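Local coordinates for protein fibroblast growth factor 18 (Homo sapiens, PDB 4CJM) that signals as a secreted, heparin-binding-family growth factor through FGF receptors, regulating cell proliferation, differentiation and migration and supporting normal bone development, at residues L67-I81 / L92-F104. Numbering follows the deposited sequence.
Sequences LVGKPDGTSKECVFI and LMSAKYSGWYVGF. With SO4 (sulfate ion), chain F.
I81 and M93 face each other as an antiparallel hydrogen-bonded pair in the hairpin of strands 80-84 and 90-94, part of the FGF beta-trefoil. Their two backbone bonds, I81 N to M93 O (2.7 Å) and M93 N to I81 O (3.0 Å), are joined by a third next to the pair, A95 N to V79 O. The methyl CB of A95 packs against V79 CG1 and I81 CD1, both at 3.8 Å. F80, in the adjoining non-hydrogen-bonded pair with S94, swings CG anti to its carbonyl carbon (chi1 -63°); its CE2 then meets CG2 of V102, while M93 O lies at the ring edge. The other methyl of V102, CG1, sits 4.0 Å from L67 CD1, which also touches F104 CZ, so strand 67-70 joins the buried apolar layer. The extended chain of E77 reaches the edge of the Y97 ring, where Y97 OH donates to the anti lone pair of OE2 (2.8 Å), ring and carboxylate planes 52° apart. K96 CG lies over the centre of one ring face, W100 CZ3 toward the rim of the other. K96 NZ stays 4.4 Å from E77 OE2, too far for a salt bridge, an approach that may still favour the carboxylate's charge. Farther out, the C78-C60 disulfide, next to E77, ties segment 67-81 to strand 58-61. S75 OG accepts from E77 N in an ST turn and donates to a sulfate probably picked up during crystallisation. S94 OG likewise accepts from both K96 N and Y97 N, the latter at 2.9 Å.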
# COMPACT_ATOMS: atom_id res chain seq x y z
N LEU A 67 1.29 -9.15 -2.39
CA LEU A 67 0.21 -8.19 -2.18
C LEU A 67 -1.04 -8.67 -2.86
O LEU A 67 -1.01 -9.11 -4.01
CB LEU A 67 0.55 -6.84 -2.77
CG LEU A 67 1.76 -6.15 -2.16
CD1 LEU A 67 1.96 -4.86 -2.93
CD2 LEU A 67 1.56 -5.86 -0.69
N VAL A 68 -2.16 -8.61 -2.15
CA VAL A 68 -3.39 -9.18 -2.64
C VAL A 68 -4.53 -8.35 -2.02
O VAL A 68 -4.38 -7.78 -0.94
CB VAL A 68 -3.36 -10.71 -2.32
CG1 VAL A 68 -3.41 -11.02 -0.82
CG2 VAL A 68 -4.44 -11.48 -3.06
N GLY A 69 -5.62 -8.19 -2.77
CA GLY A 69 -6.81 -7.52 -2.25
C GLY A 69 -7.74 -8.56 -1.66
O GLY A 69 -7.89 -9.65 -2.23
N LYS A 70 -8.35 -8.23 -0.53
CA LYS A 70 -9.29 -9.15 0.13
C LYS A 70 -10.52 -8.42 0.66
O LYS A 70 -10.40 -7.32 1.20
CB LYS A 70 -8.62 -9.84 1.32
CG LYS A 70 -7.36 -10.60 0.94
CD LYS A 70 -6.69 -11.19 2.15
CE LYS A 70 -7.47 -12.35 2.72
NZ LYS A 70 -6.57 -13.13 3.59
N PRO A 71 -11.69 -9.04 0.54
CA PRO A 71 -12.88 -8.39 1.08
C PRO A 71 -12.85 -8.30 2.60
O PRO A 71 -13.35 -7.34 3.18
CB PRO A 71 -14.02 -9.27 0.59
CG PRO A 71 -13.41 -10.60 0.31
CD PRO A 71 -11.97 -10.38 0.00
N ASP A 72 -12.27 -9.29 3.26
CA ASP A 72 -12.21 -9.31 4.71
C ASP A 72 -10.88 -8.73 5.16
O ASP A 72 -9.84 -9.28 4.84
CB ASP A 72 -12.41 -10.75 5.19
CG ASP A 72 -12.18 -10.93 6.64
OD1 ASP A 72 -11.63 -10.03 7.31
OD2 ASP A 72 -12.55 -12.04 7.09
N GLY A 73 -10.92 -7.64 5.92
CA GLY A 73 -9.72 -7.00 6.43
C GLY A 73 -9.45 -7.20 7.92
O GLY A 73 -8.72 -6.42 8.51
N THR A 74 -10.06 -8.22 8.53
CA THR A 74 -9.83 -8.60 9.93
C THR A 74 -8.41 -9.07 10.20
O THR A 74 -7.90 -8.94 11.32
CB THR A 74 -10.74 -9.77 10.31
OG1 THR A 74 -12.10 -9.41 10.04
CG2 THR A 74 -10.59 -10.15 11.78
N SER A 75 -7.80 -9.67 9.20
CA SER A 75 -6.48 -10.26 9.35
C SER A 75 -5.42 -9.20 9.68
O SER A 75 -5.51 -8.06 9.25
CB SER A 75 -6.10 -10.98 8.06
OG SER A 75 -4.82 -11.57 8.18
N LYS A 76 -4.40 -9.61 10.43
CA LYS A 76 -3.24 -8.76 10.67
C LYS A 76 -2.37 -8.61 9.40
O LYS A 76 -1.57 -7.69 9.28
CB LYS A 76 -2.41 -9.27 11.84
CG LYS A 76 -1.30 -8.30 12.26
CD LYS A 76 -0.57 -8.65 13.56
CE LYS A 76 -0.41 -7.41 14.41
NZ LYS A 76 0.03 -7.63 15.81
N GLU A 77 -2.53 -9.53 8.45
CA GLU A 77 -1.92 -9.40 7.15
C GLU A 77 -2.42 -8.17 6.39
O GLU A 77 -1.82 -7.77 5.39
CB GLU A 77 -2.21 -10.64 6.31
CG GLU A 77 -1.58 -11.93 6.82
CD GLU A 77 -1.79 -13.10 5.88
OE1 GLU A 77 -2.80 -13.09 5.13
OE2 GLU A 77 -0.95 -14.03 5.88
N CYS A 78 -3.52 -7.57 6.84
CA CYS A 78 -4.08 -6.40 6.18
C CYS A 78 -3.76 -5.10 6.93
O CYS A 78 -4.36 -4.07 6.65
CB CYS A 78 -5.58 -6.56 6.03
SG CYS A 78 -6.04 -8.06 5.12
N VAL A 79 -2.78 -5.14 7.82
CA VAL A 79 -2.33 -3.98 8.57
C VAL A 79 -0.87 -3.67 8.25
O VAL A 79 -0.05 -4.58 8.06
CB VAL A 79 -2.44 -4.22 10.08
CG1 VAL A 79 -2.03 -2.97 10.86
CG2 VAL A 79 -3.84 -4.63 10.45
N PHE A 80 -0.56 -2.39 8.16
CA PHE A 80 0.76 -1.94 7.84
C PHE A 80 1.17 -0.89 8.82
O PHE A 80 0.35 -0.22 9.40
CB PHE A 80 0.80 -1.41 6.40
CG PHE A 80 0.48 -2.46 5.39
CD1 PHE A 80 -0.83 -2.70 4.99
CD2 PHE A 80 1.49 -3.24 4.87
CE1 PHE A 80 -1.10 -3.71 4.08
CE2 PHE A 80 1.23 -4.24 3.97
CZ PHE A 80 -0.06 -4.49 3.57
N ILE A 81 2.48 -0.79 8.99
CA ILE A 81 3.09 0.21 9.83
C ILE A 81 3.53 1.30 8.87
O ILE A 81 4.22 1.04 7.88
CB ILE A 81 4.32 -0.35 10.58
CG1 ILE A 81 3.98 -1.66 11.33
CG2 ILE A 81 4.96 0.76 11.40
CD1 ILE A 81 2.91 -1.59 12.41
N LEU A 92 5.42 1.52 3.76
CA LEU A 92 4.41 0.71 4.41
C LEU A 92 4.94 -0.70 4.68
O LEU A 92 5.03 -1.53 3.79
CB LEU A 92 3.17 0.63 3.52
CG LEU A 92 2.43 1.97 3.29
CD1 LEU A 92 1.39 1.81 2.21
CD2 LEU A 92 1.78 2.50 4.57
N MET A 93 5.32 -0.95 5.94
CA MET A 93 5.85 -2.25 6.34
C MET A 93 4.71 -3.11 6.84
O MET A 93 3.86 -2.63 7.58
CB MET A 93 6.90 -2.09 7.44
CG MET A 93 7.58 -3.39 7.85
SD MET A 93 8.83 -3.19 9.15
CE MET A 93 7.85 -3.26 10.63
N SER A 94 4.72 -4.39 6.50
CA SER A 94 3.74 -5.33 7.05
C SER A 94 3.84 -5.37 8.56
O SER A 94 4.93 -5.51 9.11
CB SER A 94 3.94 -6.75 6.51
OG SER A 94 3.06 -7.66 7.14
N ALA A 95 2.70 -5.25 9.21
CA ALA A 95 2.60 -5.40 10.66
C ALA A 95 2.68 -6.86 11.06
O ALA A 95 2.96 -7.17 12.21
CB ALA A 95 1.31 -4.80 11.16
N LYS A 96 2.41 -7.75 10.13
CA LYS A 96 2.45 -9.19 10.42
C LYS A 96 3.84 -9.73 10.19
O LYS A 96 4.31 -10.59 10.92
CB LYS A 96 1.45 -9.91 9.51
CG LYS A 96 1.40 -11.42 9.65
CD LYS A 96 0.83 -11.84 10.98
CE LYS A 96 0.95 -13.35 11.17
NZ LYS A 96 0.20 -14.08 10.10
N TYR A 97 4.49 -9.22 9.15
CA TYR A 97 5.80 -9.69 8.73
C TYR A 97 6.79 -8.53 8.70
O TYR A 97 7.05 -7.94 7.66
CB TYR A 97 5.69 -10.33 7.35
CG TYR A 97 4.61 -11.38 7.24
CD1 TYR A 97 4.72 -12.59 7.91
CD2 TYR A 97 3.49 -11.16 6.46
CE1 TYR A 97 3.74 -13.56 7.80
CE2 TYR A 97 2.50 -12.12 6.34
CZ TYR A 97 2.63 -13.31 7.02
OH TYR A 97 1.65 -14.26 6.89
N SER A 98 7.35 -8.23 9.86
CA SER A 98 8.32 -7.16 10.00
C SER A 98 9.47 -7.35 9.01
O SER A 98 9.87 -8.47 8.72
CB SER A 98 8.87 -7.12 11.43
OG SER A 98 9.87 -6.13 11.59
N GLY A 99 9.97 -6.24 8.49
CA GLY A 99 11.00 -6.28 7.46
C GLY A 99 10.50 -6.42 6.03
O GLY A 99 11.30 -6.32 5.12
N TRP A 100 9.19 -6.68 5.83
CA TRP A 100 8.58 -6.79 4.49
C TRP A 100 7.74 -5.56 4.22
O TRP A 100 7.00 -5.10 5.08
CB TRP A 100 7.65 -7.98 4.38
CG TRP A 100 8.27 -9.31 4.61
CD1 TRP A 100 9.55 -9.57 5.03
CD2 TRP A 100 7.62 -10.58 4.51
NE1 TRP A 100 9.75 -10.92 5.16
CE2 TRP A 100 8.58 -11.57 4.86
CE3 TRP A 100 6.33 -10.99 4.16
CZ2 TRP A 100 8.27 -12.95 4.87
CZ3 TRP A 100 6.03 -12.36 4.17
CH2 TRP A 100 7.00 -13.32 4.51
N TYR A 101 7.85 -5.06 2.99
CA TYR A 101 7.25 -3.79 2.62
C TYR A 101 6.38 -3.88 1.37
O TYR A 101 6.61 -4.69 0.48
CB TYR A 101 8.38 -2.78 2.37
CG TYR A 101 9.13 -2.38 3.61
CD1 TYR A 101 10.19 -3.16 4.12
CD2 TYR A 101 8.77 -1.24 4.30
CE1 TYR A 101 10.86 -2.78 5.27
CE2 TYR A 101 9.44 -0.86 5.45
CZ TYR A 101 10.47 -1.63 5.93
OH TYR A 101 11.09 -1.17 7.07
N VAL A 102 5.39 -2.99 1.31
CA VAL A 102 4.62 -2.76 0.11
C VAL A 102 5.55 -2.11 -0.90
O VAL A 102 6.18 -1.08 -0.59
CB VAL A 102 3.44 -1.81 0.39
CG1 VAL A 102 2.69 -1.46 -0.88
CG2 VAL A 102 2.49 -2.42 1.41
N GLY A 103 5.64 -2.68 -2.10
CA GLY A 103 6.51 -2.16 -3.15
C GLY A 103 6.12 -2.56 -4.57
O GLY A 103 5.33 -3.49 -4.77
N PHE A 104 6.67 -1.86 -5.55
CA PHE A 104 6.34 -2.11 -6.95
C PHE A 104 7.54 -1.88 -7.87
O PHE A 104 8.44 -1.11 -7.54
CB PHE A 104 5.22 -1.16 -7.41
CG PHE A 104 3.94 -1.33 -6.66
CD1 PHE A 104 3.71 -0.62 -5.49
CD2 PHE A 104 2.99 -2.22 -7.11
CE1 PHE A 104 2.52 -0.79 -4.78
CE2 PHE A 104 1.81 -2.40 -6.41
CZ PHE A 104 1.57 -1.68 -5.23
S SO4 F . -3.79 -13.05 11.60
O1 SO4 F . -4.38 -11.95 12.39
O2 SO4 F . -2.73 -13.72 12.39
O3 SO4 F . -3.18 -12.52 10.36
O4 SO4 F . -4.86 -13.99 11.21